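Local atomic coordinates of IWS1 (Encephalitozoon cuniculi, PDB entry 2XPP), a protein that probably acts as a nuclear transcription factor in regulating RNA polymerase II, in steps during and after recruitment of the TATA-binding protein. Residues Glu42-Ser45 with Asp46-Ser50; Glu99-Thr103 with Ser104-Lys108; Asp89-Thr93 with Met94-Lys98; Glu55-Asp59 with Glu60-Asp64. All coordinates share one frame; numbering follows the deposited sequence.

Interaction 1. Residues Glu42-Ser45 with Asp46-Ser50; sequences EEIS and DILMS
Ile-44 and Leu-48 lie one turn apart near the C-terminal end of the alpha-helix 36-48, in an all-helical domain. Three backbone bonds of the i to i+4 kind carry the helix through this stretch. Asp-46 N donates to Glu-42 O at 3.1 Å and Ile-47 N to Glu-43 O. Leu-48 N gives the shortest, 2.9 Å to Ile-44 O. The series fades at the next step, where Met-49 N meets Ser-45 O in a weak bond bent to 125°. Met-49 N also bonds to Asp-46 O, three residues back.

The polar side chains find their main partners on other helices. Asp-46 OD1 forms a salt bridge with Arg-86 of helix 81-92, and the same arginine bonds to Ser-45 OG, so one guanidinium group serves two neighbouring side chains. Glu-43 OE2 pairs with Arg-16 of helix 5-30. The hydroxyl of Ser-45 sits between its own backbone N and carbonyl carbon (chi1 69°). From there it faces back along the helix. Glu-42 O, 3.0 Å from Ser-45 OG, and Val-41 O are both within reach of its one proton, and the choice between them is not settled.

The buried face is apolar. Ile-44 and Leu-48 run side by side and point the same way, against helices 5-30 and 62-70. One methyl of the isoleucine does the touching: Ile-44 CG2 lies 3.9 Å from Leu-48 CD1 and 4.0 Å from Leu-48 CG.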
loop_
_atom_site.group_PDB
_atom_site.type_symbol
_atom_site.label_atom_id
_atom_site.label_comp_id
_atom_site.label_asym_id
_atom_site.label_seq_id
_atom_site.Cartn_x
_atom_site.Cartn_y
_atom_site.Cartn_z
ATOM N N GLU A 42 -2.846 -1.827 14.264
ATOM C CA GLU A 42 -2.813 -3.241 14.725
ATOM C C GLU A 42 -4.177 -3.890 14.529
ATOM O O GLU A 42 -4.279 -4.980 13.936
ATOM C CB GLU A 42 -2.328 -3.347 16.163
ATOM C CG GLU A 42 -0.807 -3.179 16.264
ATOM C CD GLU A 42 -0.227 -3.378 17.703
ATOM O OE1 GLU A 42 -0.998 -3.421 18.712
ATOM O OE2 GLU A 42 1.024 -3.489 17.825
ATOM N N GLU A 43 -5.215 -3.182 14.926
ATOM C CA GLU A 43 -6.582 -3.681 14.751
ATOM C C GLU A 43 -6.978 -3.843 13.301
ATOM O O GLU A 43 -7.486 -4.906 12.903
ATOM C CB GLU A 43 -7.596 -2.753 15.403
ATOM C CG GLU A 43 -9.003 -3.327 15.361
ATOM C CD GLU A 43 -10.082 -2.331 15.762
ATOM O OE1 GLU A 43 -9.782 -1.339 16.478
ATOM O OE2 GLU A 43 -11.242 -2.571 15.366
ATOM N N ILE A 44 -6.771 -2.784 12.516
ATOM C CA ILE A 44 -7.148 -2.816 11.108
ATOM C C ILE A 44 -6.340 -3.877 10.345
ATOM O O ILE A 44 -6.888 -4.585 9.491
ATOM C CB ILE A 44 -7.065 -1.413 10.479
ATOM C CG1 ILE A 44 -8.212 -0.551 11.042
ATOM C CG2 ILE A 44 -7.108 -1.486 8.904
ATOM C CD1 ILE A 44 -8.178 0.885 10.630
ATOM N N SER A 45 -5.043 -3.966 10.626
ATOM C CA SER A 45 -4.206 -4.949 9.936
ATOM C C SER A 45 -4.652 -6.403 10.224
ATOM O O SER A 45 -4.626 -7.262 9.337
ATOM C CB SER A 45 -2.724 -4.717 10.232
ATOM O OG SER A 45 -2.398 -5.029 11.596
ATOM N N ASP A 46 -5.060 -6.663 11.449
ATOM C CA ASP A 46 -5.624 -7.965 11.799
ATOM C C ASP A 46 -6.847 -8.289 10.945
ATOM O O ASP A 46 -6.969 -9.410 10.451
ATOM C CB ASP A 46 -5.968 -8.037 13.281
ATOM C CG ASP A 46 -4.733 -8.257 14.155
ATOM O OD1 ASP A 46 -3.589 -8.276 13.624
ATOM O OD2 ASP A 46 -4.903 -8.401 15.375
ATOM N N ILE A 47 -7.744 -7.322 10.753
ATOM C CA ILE A 47 -8.898 -7.528 9.878
ATOM C C ILE A 47 -8.500 -7.712 8.408
ATOM O O ILE A 47 -9.053 -8.579 7.720
ATOM C CB ILE A 47 -9.925 -6.387 10.004
ATOM C CG1 ILE A 47 -10.383 -6.269 11.458
ATOM C CG2 ILE A 47 -11.078 -6.573 9.010
ATOM C CD1 ILE A 47 -11.118 -4.977 11.765
ATOM N N LEU A 48 -7.557 -6.910 7.938
ATOM C CA LEU A 48 -7.091 -7.000 6.562
ATOM C C LEU A 48 -6.482 -8.353 6.260
ATOM O O LEU A 48 -6.364 -8.724 5.077
ATOM C CB LEU A 48 -6.065 -5.916 6.277
ATOM C CG LEU A 48 -6.570 -4.478 6.237
ATOM C CD1 LEU A 48 -5.345 -3.600 6.101
ATOM C CD2 LEU A 48 -7.536 -4.264 5.047
ATOM N N MET A 49 -6.097 -9.075 7.310
ATOM C CA MET A 49 -5.512 -10.430 7.146
ATOM C C MET A 49 -6.553 -11.556 6.983
ATOM O O MET A 49 -6.178 -12.706 6.753
ATOM C CB MET A 49 -4.611 -10.809 8.355
ATOM C CG MET A 49 -3.458 -9.859 8.644
ATOM S SD MET A 49 -2.061 -10.285 7.639
ATOM C CE MET A 49 -0.781 -9.439 8.497
ATOM N N SER A 50 -7.833 -11.255 7.190
ATOM C CA SER A 50 -8.890 -12.270 7.168
ATOM C C SER A 50 -8.939 -12.922 5.806
ATOM O O SER A 50 -9.115 -12.258 4.810
ATOM C CB SER A 50 -10.273 -11.624 7.434
ATOM O OG SER A 50 -11.295 -12.558 7.134
#

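Interaction 2. Residues Glu99-Thr103 with Ser104-Lys108; sequences EHLVT and SGVGK
An ST turn at Ser-104 joins the end of helix 98-104 to the start of helix 106-115, within the TFIIS N-terminal helical bundle. His-100 O and Ser-104 meet through two bonds. Ser-104 OG donates to His-100 O at 2.9 Å, and Ser-104 N donates to the same oxygen at 3.2 Å. The two donors arrive from opposite faces of the carbonyl plane, so this one oxygen is gripped twice.

The hydroxyl is placed for this by chi1 of 73°, which sets OG between the backbone N and the carbonyl carbon. From that position OG also accepts from Val-106 N, in a nearly straight bond of 165°. One serine hydroxyl therefore ties the last turn of helix 98-104 to the start of the segment that follows.

Gly-105 has positive phi and turns the chain between the helices. Its N still bonds to Leu-101 O at 2.9 Å. A water extends the link: it donates to Leu-101 O and accepts from Gly-107 N at 2.7 Å. Leu-101 O thus takes the linker N directly and is joined to Gly-107 N through the water.

Trp-134 of helix 121-138 packs on both Leu-101 and Val-106, while Leu-63 and Asp-64 of helix 62-70 touch Ser-104. The side chains of Leu-101 and Val-106 cross at a slant, with Leu-101 CD2 3.8 Å from Val-106 CG1.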
loop_
_atom_site.group_PDB
_atom_site.type_symbol
_atom_site.label_atom_id
_atom_site.label_comp_id
_atom_site.label_asym_id
_atom_site.label_seq_id
_atom_site.Cartn_x
_atom_site.Cartn_y
_atom_site.Cartn_z
ATOM N N GLU A 99 -4.524 -7.089 -12.309
ATOM C CA GLU A 99 -5.611 -6.110 -12.343
ATOM C C GLU A 99 -5.701 -5.306 -11.074
ATOM O O GLU A 99 -5.897 -4.089 -11.120
ATOM C CB GLU A 99 -6.952 -6.790 -12.659
ATOM C CG GLU A 99 -6.999 -7.476 -14.050
ATOM C CD GLU A 99 -6.382 -8.894 -14.102
ATOM O OE1 GLU A 99 -5.959 -9.484 -13.032
ATOM O OE2 GLU A 99 -6.326 -9.409 -15.256
ATOM N N HIS A 100 -5.494 -5.953 -9.925
ATOM C CA HIS A 100 -5.447 -5.254 -8.645
ATOM C C HIS A 100 -4.327 -4.200 -8.600
ATOM O O HIS A 100 -4.521 -3.110 -8.059
ATOM C CB HIS A 100 -5.170 -6.240 -7.492
ATOM C CG HIS A 100 -6.168 -7.346 -7.387
ATOM N ND1 HIS A 100 -5.804 -8.674 -7.277
ATOM C CD2 HIS A 100 -7.517 -7.312 -7.287
ATOM C CE1 HIS A 100 -6.895 -9.414 -7.193
ATOM N NE2 HIS A 100 -7.952 -8.607 -7.197
ATOM N N LEU A 101 -3.165 -4.559 -9.148
ATOM C CA LEU A 101 -1.989 -3.673 -9.144
ATOM C C LEU A 101 -2.170 -2.492 -10.109
ATOM O O LEU A 101 -1.867 -1.335 -9.751
ATOM C CB LEU A 101 -0.747 -4.480 -9.509
ATOM C CG LEU A 101 -0.356 -5.522 -8.446
ATOM C CD1 LEU A 101 0.664 -6.480 -9.016
ATOM C CD2 LEU A 101 0.122 -4.794 -7.139
ATOM N N VAL A 102 -2.707 -2.764 -11.294
ATOM C CA VAL A 102 -2.849 -1.689 -12.295
ATOM C C VAL A 102 -3.829 -0.651 -11.773
ATOM O O VAL A 102 -3.520 0.565 -11.781
ATOM C CB VAL A 102 -3.227 -2.241 -13.650
ATOM C CG1 VAL A 102 -3.581 -1.118 -14.649
ATOM C CG2 VAL A 102 -2.069 -3.091 -14.187
ATOM N N THR A 103 -4.962 -1.098 -11.233
ATOM C CA THR A 103 -5.992 -0.134 -10.794
ATOM C C THR A 103 -5.658 0.685 -9.546
ATOM O O THR A 103 -6.066 1.860 -9.420
ATOM C CB THR A 103 -7.367 -0.795 -10.628
ATOM O OG1 THR A 103 -7.314 -1.671 -9.510
ATOM C CG2 THR A 103 -7.765 -1.568 -11.889
ATOM N N SER A 104 -4.919 0.062 -8.628
ATOM C CA SER A 104 -4.551 0.679 -7.371
ATOM C C SER A 104 -3.287 1.495 -7.408
ATOM O O SER A 104 -3.214 2.494 -6.687
ATOM C CB SER A 104 -4.411 -0.341 -6.212
ATOM O OG SER A 104 -3.208 -1.127 -6.358
ATOM N N GLY A 105 -2.291 1.087 -8.212
ATOM C CA GLY A 105 -0.944 1.737 -8.151
ATOM C C GLY A 105 -0.154 1.503 -6.883
ATOM O O GLY A 105 0.864 2.169 -6.619
ATOM N N VAL A 106 -0.597 0.530 -6.090
ATOM C CA VAL A 106 0.119 0.241 -4.822
ATOM C C VAL A 106 1.559 -0.213 -5.078
ATOM O O VAL A 106 2.434 0.015 -4.226
ATOM C CB VAL A 106 -0.687 -0.740 -3.915
ATOM C CG1 VAL A 106 -0.729 -2.147 -4.498
ATOM C CG2 VAL A 106 -0.073 -0.791 -2.483
ATOM N N GLY A 107 1.814 -0.842 -6.243
ATOM C CA GLY A 107 3.173 -1.154 -6.619
ATOM C C GLY A 107 4.120 0.044 -6.601
ATOM O O GLY A 107 5.319 -0.126 -6.318
ATOM N N LYS A 108 3.594 1.230 -6.896
ATOM C CA LYS A 108 4.448 2.411 -7.023
ATOM C C LYS A 108 4.995 2.815 -5.668
ATOM O O LYS A 108 6.164 3.163 -5.576
ATOM C CB LYS A 108 3.727 3.552 -7.706
ATOM C CG LYS A 108 3.437 3.158 -9.150
ATOM C CD LYS A 108 2.478 4.041 -9.767
ATOM C CE LYS A 108 2.271 3.648 -11.212
ATOM N NZ LYS A 108 1.359 4.625 -11.775
HETATM O O HOH W 1 0.710 -1.178 -8.727
#

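Interaction 3. Residues Asp89-Thr93 with Met94-Lys98; sequences DVLKT and MKIHK
Met-94 lays its side chain back along Val-90, both pointing the same way. Its chain is extended beyond CG (chi2 173°), which carries SD and CE out alongside the valine. Met-94 CE rests 3.8 Å from Val-90 CG1. Further up the same chain, Met-94 CG passes 3.6 Å from Val-90 O. The methionine thus fills the groove along the last turn of helix 81-92. Thr-93 lies across its base, with OG1 4.1 Å from Met-94 CG.

A second bump comes from Ile-96, two residues on. Its CD1 methyl fits against Leu-91, 4.0 Å from Leu-91 CD2 and close to Leu-91 O. The two side chains slant across each other. Leu-63 and Trp-134 touch both of them.

Polar groups close the turn. Thr-93 OG1 donates to Val-90 O at 2.7 Å, in the carbonyl plane and on a lone pair. Val-90 O also accepts from Thr-93 N. Met-94 N reaches Leu-91 O from above the carbonyl plane, 64° out of it. A water donates to Leu-91 O at 2.8 Å and to Met-94 O, bridging the helix end and the loop.

Lys-95 is the centre of an inverse gamma turn, closed by a weak bond from Ile-96 N to Met-94 O. His-97 stands at the N-cap position of helix 98-104. This is a helix C-terminus passing into an extended link between two helices of the TFIIS N-terminal bundle.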
loop_
_atom_site.group_PDB
_atom_site.type_symbol
_atom_site.label_atom_id
_atom_site.label_comp_id
_atom_site.label_asym_id
_atom_site.label_seq_id
_atom_site.Cartn_x
_atom_site.Cartn_y
_atom_site.Cartn_z
ATOM N N ASP A 89 3.575 -6.355 5.637
ATOM C CA ASP A 89 3.246 -7.738 6.066
ATOM C C ASP A 89 1.857 -8.156 5.553
ATOM O O ASP A 89 1.691 -9.313 5.072
ATOM C CB ASP A 89 3.292 -7.820 7.601
ATOM C CG ASP A 89 2.940 -9.197 8.152
ATOM O OD1 ASP A 89 3.425 -10.231 7.615
ATOM O OD2 ASP A 89 2.201 -9.223 9.175
ATOM N N VAL A 90 0.866 -7.283 5.730
ATOM C CA VAL A 90 -0.489 -7.492 5.174
ATOM C C VAL A 90 -0.466 -7.806 3.649
ATOM O O VAL A 90 -1.015 -8.828 3.213
ATOM C CB VAL A 90 -1.428 -6.303 5.461
ATOM C CG1 VAL A 90 -2.739 -6.374 4.619
ATOM C CG2 VAL A 90 -1.789 -6.278 6.960
ATOM N N LEU A 91 0.170 -6.919 2.887
ATOM C CA LEU A 91 0.248 -7.059 1.420
ATOM C C LEU A 91 0.849 -8.409 1.003
ATOM O O LEU A 91 0.395 -9.010 0.028
ATOM C CB LEU A 91 1.076 -5.903 0.858
ATOM C CG LEU A 91 0.362 -4.556 0.895
ATOM C CD1 LEU A 91 1.330 -3.507 0.571
ATOM C CD2 LEU A 91 -0.827 -4.488 -0.089
ATOM N N LYS A 92 1.824 -8.897 1.765
ATOM C CA LYS A 92 2.527 -10.136 1.434
ATOM C C LYS A 92 1.562 -11.323 1.473
ATOM O O LYS A 92 1.754 -12.346 0.751
ATOM C CB LYS A 92 3.670 -10.395 2.438
ATOM C CG LYS A 92 4.453 -11.601 2.149
ATOM C CD LYS A 92 5.672 -11.582 3.053
ATOM C CE LYS A 92 5.983 -12.940 3.608
ATOM N NZ LYS A 92 7.194 -12.812 4.480
ATOM N N THR A 93 0.528 -11.195 2.304
ATOM C CA THR A 93 -0.418 -12.288 2.539
ATOM C C THR A 93 -1.561 -12.331 1.526
ATOM O O THR A 93 -2.327 -13.300 1.525
ATOM C CB THR A 93 -1.072 -12.269 3.960
ATOM O OG1 THR A 93 -2.031 -11.215 4.064
ATOM C CG2 THR A 93 -0.022 -12.161 5.095
ATOM N N MET A 94 -1.696 -11.292 0.718
ATOM C CA MET A 94 -2.851 -11.164 -0.191
ATOM C C MET A 94 -2.609 -11.741 -1.583
ATOM O O MET A 94 -1.490 -11.624 -2.128
ATOM C CB MET A 94 -3.229 -9.676 -0.301
ATOM C CG MET A 94 -3.857 -9.197 0.965
ATOM S SD MET A 94 -4.092 -7.420 0.859
ATOM C CE MET A 94 -5.430 -7.211 2.009
ATOM N N LYS A 95 -3.648 -12.373 -2.169
ATOM C CA LYS A 95 -3.522 -12.942 -3.510
ATOM C C LYS A 95 -3.760 -11.822 -4.546
ATOM O O LYS A 95 -4.826 -11.740 -5.153
ATOM C CB LYS A 95 -4.501 -14.107 -3.724
ATOM C CG LYS A 95 -4.164 -15.298 -2.850
ATOM C CD LYS A 95 -5.011 -16.524 -3.128
ATOM C CE LYS A 95 -4.683 -17.637 -2.130
ATOM N NZ LYS A 95 -5.493 -18.917 -2.315
ATOM N N ILE A 96 -2.708 -11.032 -4.752
ATOM C CA ILE A 96 -2.727 -9.817 -5.582
ATOM C C ILE A 96 -2.294 -10.111 -7.008
ATOM O O ILE A 96 -1.218 -10.687 -7.242
ATOM C CB ILE A 96 -1.888 -8.730 -4.901
ATOM C CG1 ILE A 96 -2.598 -8.254 -3.613
ATOM C CG2 ILE A 96 -1.656 -7.574 -5.828
ATOM C CD1 ILE A 96 -1.696 -7.376 -2.690
ATOM N N HIS A 97 -3.125 -9.719 -7.961
ATOM C CA HIS A 97 -2.884 -10.075 -9.338
ATOM C C HIS A 97 -2.759 -8.807 -10.160
ATOM O O HIS A 97 -2.968 -7.699 -9.656
ATOM C CB HIS A 97 -3.994 -11.004 -9.879
ATOM C CG HIS A 97 -4.125 -12.299 -9.114
ATOM N ND1 HIS A 97 -3.038 -13.007 -8.639
ATOM C CD2 HIS A 97 -5.220 -12.989 -8.716
ATOM C CE1 HIS A 97 -3.457 -14.087 -8.000
ATOM N NE2 HIS A 97 -4.778 -14.103 -8.036
ATOM N N LYS A 98 -2.419 -8.981 -11.439
ATOM C CA LYS A 98 -2.191 -7.834 -12.322
ATOM C C LYS A 98 -3.245 -6.724 -12.235
ATOM O O LYS A 98 -2.899 -5.557 -12.127
ATOM C CB LYS A 98 -2.067 -8.374 -13.751
ATOM C CG LYS A 98 -2.000 -7.280 -14.819
ATOM C CD LYS A 98 -1.980 -7.893 -16.233
ATOM C CE LYS A 98 -3.247 -8.683 -16.586
ATOM N NZ LYS A 98 -3.087 -10.167 -16.382
HETATM O O HOH W 2 1.065 -10.257 -2.346
#

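Interaction 4. Residues Glu55-Asp59 with Glu60-Asp64; sequences ESLLD and EGILD
Leu-57 and Ile-62 are joined by the outer bond of a Schellman motif, which ends helix 54-59 just before helix 62-70. Backbone bonds come first. Ile-62 N donates to Leu-57 O at 3.0 Å. Inside it, Gly-61 N donates to Leu-58 O, also at 3.0 Å, from well above the carbonyl plane. Gly-61 is the C-prime residue, and its positive phi of 79° reverses the chain. One residue earlier, Glu-60 N bonds to Ser-56 O at 2.9 Å and weakly to Leu-57 O.

A water adds to the seam. It donates to Leu-58 O and accepts from Leu-63 N at 3.0 Å, so that carbonyl is held by both a backbone N and a water.

The charged contact faces helix 5-30. The side chain of Glu-60 bends at chi2 (-55°), with its CB and CG both 3.4 Å from Ser-56 O, and its OE1 forms a salt bridge with Arg-11.

Apolar contacts bind the two helices from within. Leu-57 CB meets Ile-62 CG2 at 3.8 Å. Leu-58 and Leu-63 are both touched by His-100 and Ile-96. The branch Leu-58 CD2 reaches across to Leu-63 and lies 3.9 Å from both Leu-63 CG and Leu-63 CD1.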
loop_
_atom_site.group_PDB
_atom_site.type_symbol
_atom_site.label_atom_id
_atom_site.label_comp_id
_atom_site.label_asym_id
_atom_site.label_seq_id
_atom_site.Cartn_x
_atom_site.Cartn_y
_atom_site.Cartn_z
ATOM N N GLU A 55 -10.986 -11.527 -0.696
ATOM C CA GLU A 55 -11.406 -11.245 -2.058
ATOM C C GLU A 55 -12.329 -10.047 -2.141
ATOM O O GLU A 55 -12.234 -9.285 -3.084
ATOM C CB GLU A 55 -12.108 -12.433 -2.677
ATOM C CG GLU A 55 -11.155 -13.488 -3.228
ATOM C CD GLU A 55 -10.153 -12.914 -4.251
ATOM O OE1 GLU A 55 -10.548 -12.510 -5.367
ATOM O OE2 GLU A 55 -8.966 -12.875 -3.919
ATOM N N SER A 56 -13.247 -9.924 -1.181
ATOM C CA SER A 56 -14.156 -8.778 -1.138
ATOM C C SER A 56 -13.378 -7.497 -0.943
ATOM O O SER A 56 -13.647 -6.492 -1.603
ATOM C CB SER A 56 -15.163 -8.898 -0.002
ATOM O OG SER A 56 -16.049 -9.959 -0.230
ATOM N N LEU A 57 -12.384 -7.517 -0.041
ATOM C CA LEU A 57 -11.546 -6.355 0.181
ATOM C C LEU A 57 -10.812 -5.942 -1.117
ATOM O O LEU A 57 -10.782 -4.750 -1.470
ATOM C CB LEU A 57 -10.568 -6.608 1.344
ATOM C CG LEU A 57 -11.176 -6.642 2.737
ATOM C CD1 LEU A 57 -10.132 -7.204 3.681
ATOM C CD2 LEU A 57 -11.613 -5.250 3.193
ATOM N N LEU A 58 -10.260 -6.912 -1.838
ATOM C CA LEU A 58 -9.500 -6.606 -3.050
ATOM C C LEU A 58 -10.466 -6.064 -4.108
ATOM O O LEU A 58 -10.158 -5.070 -4.781
ATOM C CB LEU A 58 -8.783 -7.850 -3.568
ATOM C CG LEU A 58 -7.604 -8.309 -2.712
ATOM C CD1 LEU A 58 -7.084 -9.660 -3.198
ATOM C CD2 LEU A 58 -6.468 -7.198 -2.744
ATOM N N ASP A 59 -11.642 -6.700 -4.215
ATOM C CA ASP A 59 -12.689 -6.298 -5.173
ATOM C C ASP A 59 -13.198 -4.877 -4.897
ATOM O O ASP A 59 -13.575 -4.146 -5.841
ATOM C CB ASP A 59 -13.884 -7.262 -5.150
ATOM C CG ASP A 59 -13.607 -8.572 -5.857
ATOM O OD1 ASP A 59 -12.547 -8.706 -6.500
ATOM O OD2 ASP A 59 -14.481 -9.479 -5.799
ATOM N N GLU A 60 -13.229 -4.496 -3.621
ATOM C CA GLU A 60 -13.676 -3.181 -3.228
ATOM C C GLU A 60 -12.565 -2.134 -3.230
ATOM O O GLU A 60 -12.785 -1.008 -2.776
ATOM C CB GLU A 60 -14.414 -3.200 -1.886
ATOM C CG GLU A 60 -15.812 -3.885 -1.964
ATOM C CD GLU A 60 -16.755 -3.287 -3.039
ATOM O OE1 GLU A 60 -17.108 -2.087 -2.952
ATOM O OE2 GLU A 60 -17.154 -4.016 -3.978
ATOM N N GLY A 61 -11.387 -2.501 -3.745
ATOM C CA GLY A 61 -10.288 -1.514 -3.954
ATOM C C GLY A 61 -9.519 -1.161 -2.695
ATOM O O GLY A 61 -8.952 -0.064 -2.578
ATOM N N ILE A 62 -9.428 -2.111 -1.758
ATOM C CA ILE A 62 -8.768 -1.802 -0.486
ATOM C C ILE A 62 -7.280 -1.465 -0.724
ATOM O O ILE A 62 -6.630 -0.850 0.154
ATOM C CB ILE A 62 -8.905 -2.951 0.567
ATOM C CG1 ILE A 62 -8.647 -2.454 2.006
ATOM C CG2 ILE A 62 -7.922 -4.082 0.246
ATOM C CD1 ILE A 62 -9.649 -1.425 2.483
ATOM N N LEU A 63 -6.708 -1.905 -1.845
ATOM C CA LEU A 63 -5.326 -1.558 -2.113
ATOM C C LEU A 63 -5.122 -0.060 -2.213
ATOM O O LEU A 63 -4.001 0.419 -1.928
ATOM C CB LEU A 63 -4.716 -2.284 -3.352
ATOM C CG LEU A 63 -4.650 -3.787 -3.156
ATOM C CD1 LEU A 63 -4.203 -4.461 -4.470
ATOM C CD2 LEU A 63 -3.722 -4.232 -2.000
ATOM N N ASP A 64 -6.161 0.679 -2.619
ATOM C CA ASP A 64 -6.093 2.160 -2.662
ATOM C C ASP A 64 -5.839 2.727 -1.268
ATOM O O ASP A 64 -5.011 3.658 -1.119
ATOM C CB ASP A 64 -7.415 2.767 -3.185
ATOM C CG ASP A 64 -7.709 2.438 -4.644
ATOM O OD1 ASP A 64 -6.930 1.741 -5.334
ATOM O OD2 ASP A 64 -8.772 2.895 -5.105
HETATM O O HOH W 3 -7.849 -3.587 -4.076
#

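Overall arrangement
The four local contacts follow one another along the chain in the order 1, 4, 3, 2. Each lies about 10 or 11 Å from the chain centre. Interactions 1 and 2 are on opposite sides of it, with centres 20 Å apart and nearest atoms about 10 Å apart. Interactions 3 and 4 bridge them. Met-49 of interaction 1 packs on Asp-89, Val-90 and Thr-93 of interaction 3. Leu-48 CD2 touches Ile-62 CG1 of interaction 4 at 3.7 Å. Leu-63 of interaction 4 touches both interactions 3 and 2: its CD2 lies 3.5 Å from Leu-91 CD2, and its CB 3.5 Å from Ser-104 CB. Ile-96 CG2 meets Leu-101 CD2 at 3.6 Å, joining interactions 3 and 2.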